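Local coordinates for protein CD180 antigen (Mus musculus, PDB 3T6Q) that may cooperate with MD-1 and TLR4 in the innate response of B cells to bacterial lipopolysaccharide, leading to NF-kappa-B activation, at residues I243-C252 with F266-F277. Sequence-based numbering, arbitrary orientation.
Sequences ISPAVFEGLC and FFNISSNTFHCF. With CU (copper (II) ion), chain J.
A disulfide between Cys252 and Cys276, backed by a T-shaped Phe248-Phe277 stack, joins two neighbouring turns of the leucine-rich-repeat solenoid on its convex side, where the loops before and after strand 255-260 pack against each other. The aromatic layer lies inside, the disulfide and a copper ion outside it. Phe277 presents its edge to one face of Phe248, planes 72° apart and Phe277 CE1 lying 3.6 Å from Phe248 CG. Leu251 CD2 sits centrally over one face of the Phe277 ring, a CH-pi contact 3.5 Å from the centroid, while Phe274 covers the opposite face with CD1. With CG anti to the backbone N (chi1 -161°), Leu251 crosses Phe277 at about a right angle and sets this methyl squarely over the ring. Further along, Phe248 CZ meets Phe266 CZ at 3.9 Å, and Ile243 CG2 lies over a Phe266 face. The layer extends to Phe219 of helix 215-221, whose ring meets that of Phe248, and to Leu283 of strand 282-284, which Phe277 touches.

Nearer the surface, Pro245 packs its ring carbons against Ser270 and the backbone of Asn272 and Thr273. No direct hydrogen bond crosses between the segments, but one water donates to both Ile243 O and Phe266 O. The Cys252-Cys276 disulfide ties the far end covalently, with chi3 at -98°. Close by, Glu249 bends back at chi2 so that its carboxylate reaches the copper, although its CB points away from the other segment. His275 is held by its own loop: His275 ND1 donates to Asn272 O at 2.7 Å, nearly in the ring plane, which turns NE2 toward the metal. Copper is bound by Glu249 OE2 and His275 NE2, each at 2.0 Å.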
# COMPACT_ATOMS: atom_id res chain seq x y z
N ILE A 243 -19.99 -23.51 10.33
CA ILE A 243 -20.88 -22.85 11.31
C ILE A 243 -21.56 -23.90 12.17
O ILE A 243 -22.20 -24.82 11.65
CB ILE A 243 -21.94 -21.93 10.66
CG1 ILE A 243 -21.28 -20.80 9.84
CG2 ILE A 243 -22.88 -21.34 11.71
CD1 ILE A 243 -20.68 -19.68 10.67
N SER A 244 -21.42 -23.79 13.49
CA SER A 244 -22.13 -24.68 14.42
C SER A 244 -22.42 -23.84 15.67
O SER A 244 -21.92 -22.71 15.74
CB SER A 244 -21.24 -25.87 14.78
OG SER A 244 -20.11 -25.42 15.51
N PRO A 245 -23.22 -24.36 16.63
CA PRO A 245 -23.53 -23.58 17.85
C PRO A 245 -22.27 -23.12 18.59
O PRO A 245 -22.30 -22.04 19.19
CB PRO A 245 -24.32 -24.59 18.71
CG PRO A 245 -24.98 -25.49 17.72
CD PRO A 245 -23.99 -25.63 16.59
N ALA A 246 -21.19 -23.91 18.52
CA ALA A 246 -19.93 -23.57 19.22
C ALA A 246 -19.37 -22.17 18.90
O ALA A 246 -18.79 -21.54 19.77
CB ALA A 246 -18.83 -24.61 18.95
N VAL A 247 -19.51 -21.73 17.65
CA VAL A 247 -18.94 -20.47 17.21
C VAL A 247 -19.44 -19.28 18.06
O VAL A 247 -18.71 -18.32 18.28
CB VAL A 247 -19.27 -20.27 15.70
CG1 VAL A 247 -19.02 -18.84 15.25
CG2 VAL A 247 -18.46 -21.26 14.84
N PHE A 248 -20.69 -19.34 18.51
CA PHE A 248 -21.38 -18.17 19.08
C PHE A 248 -21.38 -18.05 20.61
O PHE A 248 -22.04 -17.16 21.17
CB PHE A 248 -22.83 -18.16 18.58
CG PHE A 248 -22.93 -18.17 17.07
CD1 PHE A 248 -22.48 -17.07 16.32
CD2 PHE A 248 -23.42 -19.28 16.41
CE1 PHE A 248 -22.56 -17.07 14.93
CE2 PHE A 248 -23.48 -19.29 15.00
CZ PHE A 248 -23.05 -18.18 14.27
N GLU A 249 -20.65 -18.95 21.27
CA GLU A 249 -20.62 -19.02 22.75
C GLU A 249 -20.40 -17.66 23.43
O GLU A 249 -21.10 -17.34 24.41
CB GLU A 249 -19.54 -20.05 23.17
CG GLU A 249 -19.96 -21.49 22.89
CD GLU A 249 -21.11 -21.98 23.77
OE1 GLU A 249 -20.82 -22.56 24.86
OE2 GLU A 249 -22.32 -21.81 23.41
N GLY A 250 -19.47 -16.86 22.89
CA GLY A 250 -19.17 -15.53 23.47
C GLY A 250 -20.34 -14.56 23.47
O GLY A 250 -20.40 -13.61 24.26
N LEU A 251 -21.28 -14.75 22.57
CA LEU A 251 -22.43 -13.82 22.52
C LEU A 251 -23.27 -13.80 23.81
O LEU A 251 -23.98 -12.82 24.06
CB LEU A 251 -23.35 -14.19 21.34
CG LEU A 251 -24.34 -13.20 20.77
CD1 LEU A 251 -23.66 -11.87 20.43
CD2 LEU A 251 -24.89 -13.84 19.48
N CYS A 252 -23.21 -14.88 24.58
CA CYS A 252 -23.93 -15.00 25.85
C CYS A 252 -23.37 -14.03 26.91
O CYS A 252 -24.01 -13.83 27.97
CB CYS A 252 -23.85 -16.48 26.36
SG CYS A 252 -25.19 -17.54 25.78
N PHE A 266 -24.64 -21.58 6.74
CA PHE A 266 -25.51 -22.15 7.76
C PHE A 266 -26.19 -23.48 7.37
O PHE A 266 -26.33 -24.33 8.23
CB PHE A 266 -26.58 -21.17 8.24
CG PHE A 266 -26.09 -20.10 9.22
CD1 PHE A 266 -26.44 -20.17 10.59
CD2 PHE A 266 -25.34 -18.99 8.79
CE1 PHE A 266 -26.01 -19.15 11.48
CE2 PHE A 266 -24.93 -17.98 9.67
CZ PHE A 266 -25.25 -18.07 11.02
N PHE A 267 -26.58 -23.66 6.11
CA PHE A 267 -27.22 -24.94 5.63
C PHE A 267 -27.17 -26.13 6.63
O PHE A 267 -26.10 -26.47 7.15
CB PHE A 267 -26.62 -25.37 4.28
CG PHE A 267 -27.20 -26.66 3.73
CD1 PHE A 267 -26.48 -27.86 3.79
CD2 PHE A 267 -28.49 -26.68 3.17
CE1 PHE A 267 -27.02 -29.05 3.30
CE2 PHE A 267 -29.03 -27.87 2.68
CZ PHE A 267 -28.30 -29.06 2.74
N ASN A 268 -28.32 -26.77 6.90
CA ASN A 268 -28.38 -27.93 7.83
C ASN A 268 -27.97 -27.57 9.27
O ASN A 268 -27.24 -28.26 9.97
CB ASN A 268 -27.60 -29.18 7.35
CG ASN A 268 -28.03 -30.47 8.08
OD1 ASN A 268 -27.23 -31.34 8.39
ND2 ASN A 268 -29.30 -30.56 8.38
N ILE A 269 -28.53 -26.46 9.67
CA ILE A 269 -28.36 -25.85 10.96
C ILE A 269 -28.93 -26.73 12.12
O ILE A 269 -29.99 -27.34 11.99
CB ILE A 269 -29.08 -24.48 10.81
CG1 ILE A 269 -28.82 -23.54 11.92
CG2 ILE A 269 -30.60 -24.66 10.70
CD1 ILE A 269 -29.56 -22.25 11.66
N SER A 270 -28.20 -26.77 13.23
CA SER A 270 -28.68 -27.40 14.46
C SER A 270 -29.82 -26.56 15.05
O SER A 270 -29.78 -25.31 14.95
CB SER A 270 -27.52 -27.49 15.48
OG SER A 270 -28.04 -27.62 16.80
N SER A 271 -30.79 -27.19 15.69
CA SER A 271 -31.81 -26.45 16.44
C SER A 271 -31.25 -25.67 17.65
O SER A 271 -31.95 -24.82 18.24
CB SER A 271 -32.89 -27.41 16.90
OG SER A 271 -32.30 -28.46 17.68
N ASN A 272 -30.00 -25.96 18.03
CA ASN A 272 -29.34 -25.24 19.13
C ASN A 272 -28.45 -24.08 18.67
O ASN A 272 -27.76 -23.44 19.50
CB ASN A 272 -28.49 -26.22 19.96
CG ASN A 272 -28.38 -25.80 21.41
OD1 ASN A 272 -29.22 -25.04 21.90
ND2 ASN A 272 -27.35 -26.31 22.11
N THR A 273 -28.48 -23.77 17.37
CA THR A 273 -27.52 -22.80 16.80
C THR A 273 -27.62 -21.40 17.45
O THR A 273 -26.59 -20.77 17.66
CB THR A 273 -27.73 -22.64 15.28
OG1 THR A 273 -27.53 -23.91 14.65
CG2 THR A 273 -26.74 -21.59 14.68
N PHE A 274 -28.84 -20.94 17.75
CA PHE A 274 -29.03 -19.57 18.22
C PHE A 274 -29.32 -19.45 19.73
O PHE A 274 -29.80 -18.41 20.20
CB PHE A 274 -30.14 -18.89 17.40
CG PHE A 274 -29.81 -18.82 15.92
CD1 PHE A 274 -28.84 -17.92 15.45
CD2 PHE A 274 -30.43 -19.67 15.02
CE1 PHE A 274 -28.51 -17.87 14.08
CE2 PHE A 274 -30.12 -19.61 13.65
CZ PHE A 274 -29.16 -18.73 13.18
N HIS A 275 -28.97 -20.47 20.51
CA HIS A 275 -29.28 -20.40 21.95
C HIS A 275 -28.60 -19.26 22.69
O HIS A 275 -29.13 -18.84 23.71
CB HIS A 275 -29.03 -21.74 22.66
CG HIS A 275 -27.56 -22.07 22.85
ND1 HIS A 275 -26.83 -22.76 21.95
CD2 HIS A 275 -26.68 -21.74 23.89
CE1 HIS A 275 -25.57 -22.90 22.39
NE2 HIS A 275 -25.47 -22.27 23.57
N CYS A 276 -27.45 -18.73 22.20
CA CYS A 276 -26.86 -17.50 22.77
C CYS A 276 -27.41 -16.14 22.30
O CYS A 276 -26.87 -15.07 22.70
CB CYS A 276 -25.31 -17.50 22.68
SG CYS A 276 -24.58 -18.54 23.98
N PHE A 277 -28.48 -16.15 21.51
CA PHE A 277 -28.92 -14.93 20.82
C PHE A 277 -30.11 -14.32 21.53
O PHE A 277 -30.76 -13.42 20.99
CB PHE A 277 -29.32 -15.24 19.33
CG PHE A 277 -28.14 -15.50 18.42
CD1 PHE A 277 -27.30 -16.59 18.60
CD2 PHE A 277 -27.88 -14.63 17.34
CE1 PHE A 277 -26.24 -16.84 17.71
CE2 PHE A 277 -26.81 -14.84 16.47
CZ PHE A 277 -25.98 -15.95 16.65
CU CU J . -23.73 -22.57 24.60
O HOH W 1 -24.89 -24.53 10.64